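Local coordinates for protein glycosyl hydrolase family 10 (Bacteroides intestinalis DSM 17393, PDB 4QPW) that binds xylohexaose, and so probably xylan, through this carbohydrate-binding module of a larger enzyme that probably hydrolyses xylan, at residues 104-108 against 133-137. Residues are numbered along the deposited sequence; the frame is centred on the assembly and turned at random.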
loop_
_atom_site.group_PDB
_atom_site.type_symbol
_atom_site.label_atom_id
_atom_site.label_comp_id
_atom_site.label_asym_id
_atom_site.label_seq_id
_atom_site.Cartn_x
_atom_site.Cartn_y
_atom_site.Cartn_z
ATOM N N GLU A 104 16.008 3.711 -0.294
ATOM C CA GLU A 104 16.028 4.557 0.893
ATOM C C GLU A 104 14.594 4.580 1.483
ATOM O O GLU A 104 13.653 4.713 0.712
ATOM C CB GLU A 104 16.413 5.991 0.453
ATOM C CG GLU A 104 17.773 6.028 -0.255
ATOM C CD GLU A 104 18.160 7.345 -0.817
ATOM O OE1 GLU A 104 17.401 8.325 -0.731
ATOM O OE2 GLU A 104 19.339 7.493 -1.325
ATOM N N TRP A 105 14.496 4.584 2.778
ATOM C CA TRP A 105 13.177 4.830 3.434
ATOM C C TRP A 105 12.774 6.264 3.130
ATOM O O TRP A 105 13.500 7.237 3.574
ATOM C CB TRP A 105 13.213 4.605 4.880
ATOM C CG TRP A 105 13.142 3.172 5.310
ATOM C CD1 TRP A 105 14.068 2.469 5.937
ATOM C CD2 TRP A 105 11.995 2.300 5.152
ATOM N NE1 TRP A 105 13.574 1.184 6.268
ATOM C CE2 TRP A 105 12.274 1.134 5.780
ATOM C CE3 TRP A 105 10.736 2.462 4.555
ATOM C CZ2 TRP A 105 11.307 0.069 5.859
ATOM C CZ3 TRP A 105 9.804 1.431 4.661
ATOM C CH2 TRP A 105 10.128 0.279 5.305
ATOM N N LYS A 106 11.671 6.486 2.442
ATOM C CA LYS A 106 11.148 7.792 2.075
ATOM C C LYS A 106 9.645 7.775 2.282
ATOM O O LYS A 106 9.012 6.734 2.177
ATOM C CB LYS A 106 11.446 8.152 0.605
ATOM C CG LYS A 106 12.988 8.325 0.410
ATOM C CD LYS A 106 13.432 8.410 -1.029
ATOM C CE LYS A 106 12.727 9.348 -1.910
ATOM N NZ LYS A 106 13.381 9.214 -3.313
ATOM N N GLU A 107 9.079 8.962 2.548
ATOM C CA GLU A 107 7.641 9.129 2.591
ATOM C C GLU A 107 7.154 9.622 1.269
ATOM O O GLU A 107 7.785 10.546 0.678
ATOM C CB GLU A 107 7.224 10.111 3.702
ATOM C CG GLU A 107 5.727 10.088 3.963
ATOM C CD GLU A 107 5.340 11.091 5.022
ATOM O OE1 GLU A 107 5.293 12.307 4.688
ATOM O OE2 GLU A 107 5.107 10.708 6.196
ATOM N N TYR A 108 6.106 9.047 0.740
ATOM C CA TYR A 108 5.446 9.448 -0.475
ATOM C C TYR A 108 4.093 10.003 -0.158
ATOM O O TYR A 108 3.386 9.441 0.740
ATOM C CB TYR A 108 5.351 8.228 -1.435
ATOM C CG TYR A 108 6.701 7.654 -1.797
ATOM C CD1 TYR A 108 7.378 8.181 -2.957
ATOM C CD2 TYR A 108 7.381 6.820 -0.990
ATOM C CE1 TYR A 108 8.654 7.801 -3.289
ATOM C CE2 TYR A 108 8.658 6.389 -1.319
ATOM C CZ TYR A 108 9.283 6.906 -2.471
ATOM O OH TYR A 108 10.591 6.506 -2.772
ATOM N N GLN A 133 9.064 -2.972 1.301
ATOM C CA GLN A 133 8.774 -2.738 2.728
ATOM C C GLN A 133 7.982 -1.460 2.915
ATOM O O GLN A 133 8.272 -0.429 2.274
ATOM C CB GLN A 133 10.075 -2.673 3.472
ATOM C CG GLN A 133 10.851 -4.023 3.415
ATOM C CD GLN A 133 12.155 -3.981 4.202
ATOM O OE1 GLN A 133 12.788 -2.934 4.296
ATOM N NE2 GLN A 133 12.494 -5.057 4.794
ATOM N N ILE A 134 6.926 -1.550 3.735
ATOM C CA ILE A 134 6.000 -0.432 3.988
ATOM C C ILE A 134 5.950 -0.222 5.470
ATOM O O ILE A 134 5.588 -1.089 6.249
ATOM C CB ILE A 134 4.622 -0.741 3.381
ATOM C CG1 ILE A 134 4.737 -0.877 1.874
ATOM C CG2 ILE A 134 3.640 0.376 3.800
ATOM C CD1 ILE A 134 3.470 -1.378 1.191
ATOM N N LYS A 135 6.364 0.987 5.923
ATOM C CA LYS A 135 6.447 1.260 7.341
ATOM C C LYS A 135 5.098 1.733 7.975
ATOM O O LYS A 135 4.846 1.370 9.119
ATOM C CB LYS A 135 7.519 2.354 7.537
ATOM C CG LYS A 135 8.040 2.584 8.887
ATOM C CD LYS A 135 8.931 1.433 9.335
ATOM C CE LYS A 135 9.547 1.672 10.729
ATOM N NZ LYS A 135 10.311 0.495 11.204
ATOM N N TYR A 136 4.363 2.521 7.240
ATOM C CA TYR A 136 3.084 3.080 7.741
ATOM C C TYR A 136 2.317 3.596 6.585
ATOM O O TYR A 136 2.863 3.868 5.499
ATOM C CB TYR A 136 3.293 4.200 8.816
ATOM C CG TYR A 136 4.117 5.384 8.345
ATOM C CD1 TYR A 136 3.570 6.378 7.541
ATOM C CD2 TYR A 136 5.465 5.512 8.674
ATOM C CE1 TYR A 136 4.308 7.490 7.166
ATOM C CE2 TYR A 136 6.212 6.574 8.290
ATOM C CZ TYR A 136 5.638 7.507 7.511
ATOM O OH TYR A 136 6.389 8.667 7.052
ATOM N N VAL A 137 1.011 3.801 6.856
ATOM C CA VAL A 137 0.086 4.458 5.960
ATOM C C VAL A 137 -0.748 5.445 6.739
ATOM O O VAL A 137 -1.247 5.086 7.837
ATOM C CB VAL A 137 -0.856 3.401 5.274
ATOM C CG1 VAL A 137 -1.767 4.063 4.313
ATOM C CG2 VAL A 137 -0.037 2.341 4.562
#
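Trp-105 reaches from just ahead of strand 106-113 across to strand 130-141, and strand 69-78, which pairs with both, runs between them in the sheet. Its CB turns toward the other strand, and the six-membered half of the indole makes the contact. CZ3 approaches Gln-133 O at 3.4 Å and also meets Lys-135 CB. CH2 lies 3.5 Å from Gln-133 CB, and CZ2 comes near Gln-133 OE1. A wide aromatic suits this place because it spans a neighbouring strand, touching Met-75 and Arg-77 there, while NE1 hydrogen-bonds to Glu-37 OE2. The Gln-133 amide, only 12° from the indole plane, can both accept from Arg-77 and donate to Glu-41.

At the other end, Tyr-136, a rigid arm tipped with a donor, gives a hydrogen bond from OH to Glu-107 OE2 (2.6 Å), on the anti side and 29° out of the carboxylate plane, which is perpendicular to the ring. Glu-107 suits as a flexible, extended chain ending in an acceptor. A phenylalanine in place of Tyr-136 would probably leave Glu-107 OE2 without this donor and its carboxylate freer to turn. These next-but-one strands of the beta-sandwich module thus rely on van der Waals packing at the indole and one directional bond to an exposed carboxylate.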